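Local coordinates for protein ferulic acid esterase, AmCE1/Fae1A (Anaeromyces mucronatus, PDB 5CXX) that probably hydrolyses feruloyl esters with an alpha/beta-hydrolase fold, and is seen here holding ferulic acid in its pocket, at residues M157-S162 against F179-G184. Sequence-based numbering, arbitrary orientation. Where two conformers were deposited one is given.
Sequences MGARTS and FAPAPG. With FER (3-(4-hydroxy-3-methoxyphenyl)-2-propenoic acid), chain D.
Ala-159 CB presses on the loop backbone where packing is closest: it lies 3.5 Å from Pro-181 CA, shorter than a usual carbon-carbon contact, and 3.4 Å from Phe-179 N. The contact is buried throughout, but the apolar pair Met-157 SD and Ala-182 CB fits more loosely, at 4.0 Å. Near-anti chi2 (170°) and chi3 (159°) carry the Arg-160 guanidinium out to the loop, where NH1 donates to Pro-183 O (2.8 Å, N-H...O 153°); the acceptor sits in the guanidinium plane, and the donor approaches on a carbonyl lone pair. Met-157 CE lies 3.3 Å above the centre of one guanidinium face, while Gly-184 O lies over the opposite face near its rim. NH2 also forms a salt bridge with Asp-123, which would help fix the group's rotation. A leucine in place of Arg-160 would probably leave Pro-183 O without this donor and Asp-123 without this charge partner. Ferulic acid lies along this end: Met-157 N donates to O1 (2.8 Å), Ala-182 CB approaches C2, and Pro-183 CG meets O4. Joining the start of helix 157-168 to the loop after strand 175-179, the contact contributes four residues to the ferulate pocket beside a probable nucleophile elbow, a hallmark of the alpha/beta-hydrolase fold.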
loop_
_atom_site.group_PDB
_atom_site.type_symbol
_atom_site.label_atom_id
_atom_site.label_comp_id
_atom_site.label_asym_id
_atom_site.label_seq_id
_atom_site.Cartn_x
_atom_site.Cartn_y
_atom_site.Cartn_z
ATOM N N MET A 157 -7.339 3.227 5.080
ATOM C CA MET A 157 -6.418 3.343 6.189
ATOM C C MET A 157 -5.014 2.805 5.839
ATOM O O MET A 157 -4.004 3.288 6.352
ATOM C CB MET A 157 -6.968 2.547 7.435
ATOM C CG MET A 157 -6.202 2.911 8.719
ATOM S SD MET A 157 -6.669 4.598 9.283
ATOM C CE MET A 157 -5.775 4.674 10.849
ATOM N N GLY A 158 -4.962 1.769 5.001
ATOM C CA GLY A 158 -3.663 1.181 4.590
ATOM C C GLY A 158 -2.897 2.154 3.675
ATOM O O GLY A 158 -1.663 2.099 3.638
ATOM N N ALA A 159 -3.628 3.018 2.987
ATOM C CA ALA A 159 -3.007 4.054 2.154
ATOM C C ALA A 159 -2.476 5.230 3.028
ATOM O O ALA A 159 -1.416 5.795 2.726
ATOM C CB ALA A 159 -4.051 4.577 1.155
ATOM N N ARG A 160 -3.227 5.617 4.056
ATOM C CA ARG A 160 -2.702 6.536 5.048
ATOM C C ARG A 160 -1.414 5.989 5.656
ATOM O O ARG A 160 -0.401 6.713 5.783
ATOM C CB ARG A 160 -3.792 6.790 6.125
ATOM C CG ARG A 160 -3.165 7.032 7.497
ATOM C CD ARG A 160 -4.242 7.534 8.518
ATOM N NE ARG A 160 -3.737 7.270 9.853
ATOM C CZ ARG A 160 -4.306 7.813 10.940
ATOM N NH1 ARG A 160 -5.349 8.653 10.823
ATOM N NH2 ARG A 160 -3.830 7.495 12.150
ATOM N N THR A 161 -1.434 4.682 5.978
ATOM C CA THR A 161 -0.286 4.106 6.643
ATOM C C THR A 161 0.886 4.026 5.660
ATOM O O THR A 161 2.047 4.275 6.039
ATOM C CB THR A 161 -0.663 2.686 7.186
ATOM O OG1 THR A 161 -1.742 2.899 8.135
ATOM C CG2 THR A 161 0.548 2.029 7.898
ATOM N N SER A 162 0.600 3.705 4.398
ATOM C CA SER A 162 1.672 3.664 3.378
ATOM C C SER A 162 2.326 5.027 3.186
ATOM O O SER A 162 3.555 5.128 3.055
ATOM C CB SER A 162 1.123 3.186 2.023
ATOM O OG SER A 162 0.734 1.838 2.093
ATOM N N PHE A 179 -4.060 4.486 -2.273
ATOM C CA PHE A 179 -5.340 4.463 -2.989
ATOM C C PHE A 179 -6.426 4.845 -2.013
ATOM O O PHE A 179 -6.721 4.090 -1.076
ATOM C CB PHE A 179 -5.581 3.056 -3.619
ATOM C CG PHE A 179 -4.323 2.456 -4.250
ATOM C CD1 PHE A 179 -3.402 3.258 -4.931
ATOM C CD2 PHE A 179 -4.043 1.071 -4.079
ATOM C CE1 PHE A 179 -2.229 2.738 -5.426
ATOM C CE2 PHE A 179 -2.868 0.528 -4.620
ATOM C CZ PHE A 179 -1.940 1.357 -5.291
ATOM N N ALA A 180 -6.942 6.064 -2.193
ATOM C CA ALA A 180 -7.991 6.648 -1.333
ATOM C C ALA A 180 -7.565 6.700 0.130
ATOM O O ALA A 180 -8.295 6.202 1.003
ATOM C CB ALA A 180 -9.337 5.898 -1.481
ATOM N N PRO A 181 -6.445 7.354 0.437
ATOM C CA PRO A 181 -5.979 7.398 1.834
ATOM C C PRO A 181 -6.930 8.122 2.814
ATOM O O PRO A 181 -7.589 9.113 2.515
ATOM C CB PRO A 181 -4.631 8.166 1.726
ATOM C CG PRO A 181 -4.789 9.077 0.490
ATOM C CD PRO A 181 -5.512 8.074 -0.475
ATOM N N ALA A 182 -6.993 7.536 4.013
ATOM C CA ALA A 182 -7.850 8.004 5.092
ATOM C C ALA A 182 -7.363 9.328 5.704
ATOM O O ALA A 182 -6.149 9.625 5.645
ATOM C CB ALA A 182 -7.894 6.862 6.183
ATOM N N PRO A 183 -8.260 10.046 6.379
ATOM C CA PRO A 183 -7.849 11.254 7.116
ATOM C C PRO A 183 -6.898 10.946 8.246
ATOM O O PRO A 183 -6.854 9.816 8.770
ATOM C CB PRO A 183 -9.151 11.805 7.701
ATOM C CG PRO A 183 -10.129 10.581 7.719
ATOM C CD PRO A 183 -9.715 9.764 6.516
ATOM N N GLY A 184 -6.153 11.980 8.650
ATOM C CA GLY A 184 -5.400 11.970 9.892
ATOM C C GLY A 184 -3.898 11.784 9.783
ATOM O O GLY A 184 -3.210 11.724 10.845
HETATM C C4 FER D . -11.863 8.105 9.382
HETATM C C5 FER D . -12.713 7.646 8.334
HETATM C C6 FER D . -12.361 6.541 7.616
HETATM C C3 FER D . -10.635 7.450 9.589
HETATM C C2 FER D . -10.276 6.324 8.896
HETATM C C1 FER D . -11.121 5.877 7.897
HETATM C C10 FER D . -8.581 7.459 10.623
HETATM C C7 FER D . -10.736 4.639 7.161
HETATM C C8 FER D . -11.576 3.901 6.415
HETATM C C9 FER D . -11.027 2.656 5.720
HETATM O O1 FER D . -9.819 2.278 5.839
HETATM O O2 FER D . -11.824 1.967 5.032
HETATM O O4 FER D . -12.109 9.194 10.161
HETATM O O3 FER D . -9.895 8.006 10.590
#